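Local coordinates for lasso peptide isopeptidase AtxE2 (Asticcacaulis excentricus, PDB 5TXE), which hydrolyses the isopeptide bond of the lasso peptides astexin-2 and astexin-3, turning the threaded substrates into linear peptides, at residues 113-116 / 120-123; 212-215 / 221-224. The protein carries 1 engineered substitution. All coordinates share one frame; numbering follows the deposited sequence.

In the fold
Contacts 1 and 2 are two loops of the propeller part of the chain that meet beside the bound astexin-3 variant (Astexin3-dC4), their centres about 10 Å apart. Contact 1 (113-116 / 120-123) belongs to the connection between strands 100-104 and 133-134 and hydrogen-bonds to the peptide through Trp116, Asn121 and Ala122. Contact 2 (212-215 / 221-224) follows helix 190-202 and reaches the peptide through a weak hydrogen bond at His214 NE2. The loops meet where Asn121 OD1 lies 2.7 Å from Arg222 NH2. Asn562 on the hydrolase side is close to both: about 7 Å from the Trp116 side chain and about 3 Å from that of His214. His638, the probable charge-relay histidine, has its side chain about 9 Å from that of Asn121.

Contact 1: residues 113-116 / 120-123; sequences IPSW and RNAP
Asn121 meets both Ser115 and Trp116, its CB packing 3.7 Å from Ser115 CB while its amide reaches the pyrrole end of the indole. There Asn121 ND2 lies 3.8 Å from Trp116 NE1, at the ring edge and near the ring plane, with the amide and indole planes turned 72° apart. These two N-H groups do not bond each other: each donates to the backbone of the bound peptide, and the indole also stacks on one of its aromatic side chains. Asparagine suits this place because one short side chain carries a donor for the peptide and a carbonyl facing Arg222. Its CG stands anti to the backbone N (chi1 -164°), which carries the amide toward Trp116. Water 2 joins Asn121 ND2, which it accepts from at 2.9 Å, to Ser115 OG, a small hydroxyl that fits this buried corner. Behind the side chains, Asn121 N donates an almost straight bond (2.9 Å, 176°) to Ile113 O and so ties the two ends of the loop. Water 1 accepts from Ile113 N and lies 3.0 Å from Asn121 O. Farther out, helix 563-570 packs against Trp116, which binds astexin-3 and is important for activity; the loop forms part of the substrate site of this prolyl-oligopeptidase-family (S9) enzyme.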
loop_
_atom_site.group_PDB
_atom_site.type_symbol
_atom_site.label_atom_id
_atom_site.label_comp_id
_atom_site.label_asym_id
_atom_site.label_seq_id
_atom_site.Cartn_x
_atom_site.Cartn_y
_atom_site.Cartn_z
ATOM N N ILE A 113 -1.149 -5.419 -12.794
ATOM C CA ILE A 113 -0.519 -6.741 -12.975
ATOM C C ILE A 113 -1.538 -7.762 -13.491
ATOM O O ILE A 113 -2.773 -7.541 -13.375
ATOM C CB ILE A 113 0.027 -7.319 -11.627
ATOM C CG1 ILE A 113 -1.088 -7.442 -10.577
ATOM C CG2 ILE A 113 1.172 -6.502 -11.067
ATOM C CD1 ILE A 113 -0.729 -8.405 -9.423
ATOM N N PRO A 114 -1.052 -8.891 -14.031
ATOM C CA PRO A 114 -1.922 -10.022 -14.282
ATOM C C PRO A 114 -2.352 -10.600 -12.937
ATOM O O PRO A 114 -1.580 -10.586 -12.017
ATOM C CB PRO A 114 -1.024 -11.027 -14.995
ATOM C CG PRO A 114 0.167 -10.266 -15.461
ATOM C CD PRO A 114 0.333 -9.134 -14.476
ATOM N N SER A 115 -3.584 -11.072 -12.846
ATOM C CA SER A 115 -4.114 -11.787 -11.676
ATOM C C SER A 115 -5.301 -12.628 -12.121
ATOM O O SER A 115 -6.058 -12.224 -13.027
ATOM C CB SER A 115 -4.659 -10.851 -10.621
ATOM O OG SER A 115 -3.637 -10.063 -10.026
ATOM N N TRP A 116 -5.451 -13.776 -11.441
ATOM C CA TRP A 116 -6.588 -14.673 -11.583
ATOM C C TRP A 116 -6.726 -15.280 -12.938
ATOM O O TRP A 116 -7.821 -15.731 -13.308
ATOM C CB TRP A 116 -7.874 -13.940 -11.282
ATOM C CG TRP A 116 -7.850 -13.129 -9.988
ATOM C CD1 TRP A 116 -7.804 -11.800 -9.871
ATOM C CD2 TRP A 116 -7.955 -13.650 -8.660
ATOM N NE1 TRP A 116 -7.859 -11.430 -8.537
ATOM C CE2 TRP A 116 -7.950 -12.561 -7.777
ATOM C CE3 TRP A 116 -8.024 -14.934 -8.137
ATOM C CZ2 TRP A 116 -8.026 -12.728 -6.390
ATOM C CZ3 TRP A 116 -8.108 -15.098 -6.786
ATOM C CH2 TRP A 116 -8.105 -14.007 -5.915
ATOM N N ARG A 120 -4.590 -8.450 -17.270
ATOM C CA ARG A 120 -4.514 -7.223 -16.539
ATOM C C ARG A 120 -5.693 -7.064 -15.595
ATOM O O ARG A 120 -6.760 -6.824 -16.033
ATOM C CB ARG A 120 -4.539 -6.057 -17.508
ATOM C CG ARG A 120 -4.282 -4.748 -16.797
ATOM C CD ARG A 120 -3.884 -3.668 -17.752
ATOM N NE ARG A 120 -5.082 -3.086 -18.339
ATOM C CZ ARG A 120 -5.054 -2.273 -19.396
ATOM N NH1 ARG A 120 -3.888 -1.964 -19.984
ATOM N NH2 ARG A 120 -6.191 -1.772 -19.871
ATOM N N ASN A 121 -5.488 -7.206 -14.292
ATOM C CA ASN A 121 -6.574 -7.134 -13.344
ATOM C C ASN A 121 -7.025 -5.661 -13.264
ATOM O O ASN A 121 -6.319 -4.778 -13.715
ATOM C CB ASN A 121 -6.080 -7.661 -11.983
ATOM C CG ASN A 121 -7.213 -8.001 -11.002
ATOM O OD1 ASN A 121 -8.341 -8.315 -11.404
ATOM N ND2 ASN A 121 -6.907 -7.927 -9.692
ATOM N N ALA A 122 -8.175 -5.385 -12.672
ATOM C CA ALA A 122 -8.498 -3.991 -12.409
ATOM C C ALA A 122 -7.377 -3.340 -11.547
ATOM O O ALA A 122 -6.838 -3.974 -10.682
ATOM C CB ALA A 122 -9.833 -3.881 -11.710
ATOM N N PRO A 123 -7.023 -2.090 -11.824
ATOM C CA PRO A 123 -6.041 -1.387 -11.027
ATOM C C PRO A 123 -6.480 -1.237 -9.566
ATOM O O PRO A 123 -7.643 -0.972 -9.306
ATOM C CB PRO A 123 -5.969 -0.017 -11.648
ATOM C CG PRO A 123 -6.713 -0.060 -12.916
ATOM C CD PRO A 123 -7.598 -1.257 -12.903
HETATM O O HOH W 1 -3.817 -4.681 -12.068
HETATM O O HOH W 2 -4.136 -7.378 -8.878
#

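Contact 2: residues 212-215 / 221-224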
loop_
_atom_site.group_PDB
_atom_site.type_symbol
_atom_site.label_atom_id
_atom_site.label_comp_id
_atom_site.label_asym_id
_atom_site.label_seq_id
_atom_site.Cartn_x
_atom_site.Cartn_y
_atom_site.Cartn_z
ATOM N N ARG A 212 -14.624 -14.727 -18.530
ATOM C CA ARG A 212 -13.962 -13.479 -18.917
ATOM C C ARG A 212 -14.492 -12.226 -18.186
ATOM O O ARG A 212 -13.859 -11.194 -18.233
ATOM C CB ARG A 212 -14.031 -13.269 -20.414
ATOM C CG ARG A 212 -13.395 -14.395 -21.255
ATOM C CD ARG A 212 -13.754 -14.240 -22.712
ATOM N NE ARG A 212 -15.191 -14.331 -22.892
ATOM C CZ ARG A 212 -15.824 -14.063 -24.041
ATOM N NH1 ARG A 212 -15.137 -13.677 -25.114
ATOM N NH2 ARG A 212 -17.146 -14.198 -24.122
ATOM N N PHE A 213 -15.602 -12.344 -17.463
ATOM C CA PHE A 213 -16.250 -11.178 -16.905
ATOM C C PHE A 213 -16.022 -10.945 -15.447
ATOM O O PHE A 213 -15.927 -11.876 -14.654
ATOM C CB PHE A 213 -17.748 -11.261 -17.110
ATOM C CG PHE A 213 -18.182 -10.996 -18.516
ATOM C CD1 PHE A 213 -18.106 -11.973 -19.477
ATOM C CD2 PHE A 213 -18.651 -9.755 -18.878
ATOM C CE1 PHE A 213 -18.483 -11.697 -20.783
ATOM C CE2 PHE A 213 -19.083 -9.495 -20.143
ATOM C CZ PHE A 213 -18.972 -10.460 -21.099
ATOM N N HIS A 214 -15.971 -9.664 -15.086
ATOM C CA HIS A 214 -15.883 -9.215 -13.707
ATOM C C HIS A 214 -16.831 -8.016 -13.587
ATOM O O HIS A 214 -16.433 -6.885 -13.765
ATOM C CB HIS A 214 -14.429 -8.850 -13.338
ATOM C CG HIS A 214 -14.250 -8.515 -11.886
ATOM N ND1 HIS A 214 -14.041 -7.230 -11.422
ATOM C CD2 HIS A 214 -14.303 -9.298 -10.789
ATOM C CE1 HIS A 214 -13.908 -7.247 -10.109
ATOM N NE2 HIS A 214 -14.084 -8.488 -9.695
ATOM N N PRO A 215 -18.103 -8.273 -13.331
ATOM C CA PRO A 215 -19.164 -7.290 -13.457
ATOM C C PRO A 215 -18.998 -6.069 -12.574
ATOM O O PRO A 215 -19.378 -4.927 -12.948
ATOM C CB PRO A 215 -20.397 -8.042 -13.068
ATOM C CG PRO A 215 -20.075 -9.492 -13.207
ATOM C CD PRO A 215 -18.582 -9.650 -13.148
ATOM N N PRO A 221 -15.846 -8.448 -21.635
ATOM C CA PRO A 221 -14.943 -9.526 -21.315
ATOM C C PRO A 221 -13.537 -8.946 -21.148
ATOM O O PRO A 221 -13.198 -8.002 -21.857
ATOM C CB PRO A 221 -14.976 -10.408 -22.553
ATOM C CG PRO A 221 -16.121 -9.963 -23.357
ATOM C CD PRO A 221 -16.303 -8.532 -23.018
ATOM N N ARG A 222 -12.757 -9.511 -20.230
ATOM C CA ARG A 222 -11.348 -9.173 -20.069
ATOM C C ARG A 222 -10.497 -10.112 -20.914
ATOM O O ARG A 222 -10.918 -11.233 -21.261
ATOM C CB ARG A 222 -10.960 -9.329 -18.595
ATOM C CG ARG A 222 -11.894 -8.545 -17.723
ATOM C CD ARG A 222 -11.439 -7.611 -16.587
ATOM N NE ARG A 222 -10.913 -8.267 -15.393
ATOM C CZ ARG A 222 -10.924 -7.791 -14.129
ATOM N NH1 ARG A 222 -11.544 -6.666 -13.744
ATOM N NH2 ARG A 222 -10.320 -8.515 -13.192
ATOM N N VAL A 223 -9.284 -9.681 -21.187
ATOM C CA VAL A 223 -8.324 -10.472 -21.884
ATOM C C VAL A 223 -7.758 -11.491 -20.907
ATOM O O VAL A 223 -7.272 -11.133 -19.821
ATOM C CB VAL A 223 -7.145 -9.598 -22.361
ATOM C CG1 VAL A 223 -6.037 -10.454 -22.944
ATOM C CG2 VAL A 223 -7.621 -8.521 -23.360
ATOM N N LEU A 224 -7.764 -12.748 -21.314
ATOM C CA LEU A 224 -7.175 -13.862 -20.529
ATOM C C LEU A 224 -5.695 -14.050 -20.856
ATOM O O LEU A 224 -5.286 -13.942 -22.008
ATOM C CB LEU A 224 -7.896 -15.161 -20.871
ATOM C CG LEU A 224 -9.410 -15.102 -20.605
ATOM C CD1 LEU A 224 -10.115 -16.372 -21.134
ATOM C CD2 LEU A 224 -9.687 -14.903 -19.114
HETATM O O HOH W 3 -14.111 -5.928 -15.736
#
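Pro221 packs against two flat groups, the Phe213 ring and the Arg212 guanidinium. The contact closes two ends of an irregular loop between helix 190-202 and strand 230-235 on each other, beside the lasso-peptide site. Pro221 N lies over one face of the phenyl ring, 3.6 Å above the plane and displaced toward the rim, and Pro221 CG comes 3.7 Å from Phe213 CZ. Its CB lies over one face of the guanidinium. A compact, rigid proline ring suits this place, since it offers apolar carbon to both neighbours. The guanidinium is held by Asp210, through a salt bridge at NE, and by the carbonyl of Val208. A third flat group belongs to Arg222: His214 CB lies over one face of its guanidinium, and the imidazole is inclined 40° to it. An arginine suits this place because its long chain sets a flat cation against both His214 CB and Tyr118, the latter a cation-pi contact. With CG anti to the backbone N (chi1 -174°), the imidazole of His214 extends to Asn562, whose OD1 is hydrogen-bonded to His214 NE2, while His214 ND1 is hydrogen-bonded to Thr217 OG1. Histidine's two ring nitrogens can thus serve separate partners. In the backbone, Arg222 N donates to Arg212 O at 2.8 Å, and Arg222 CG lies 3.3 Å from the same oxygen.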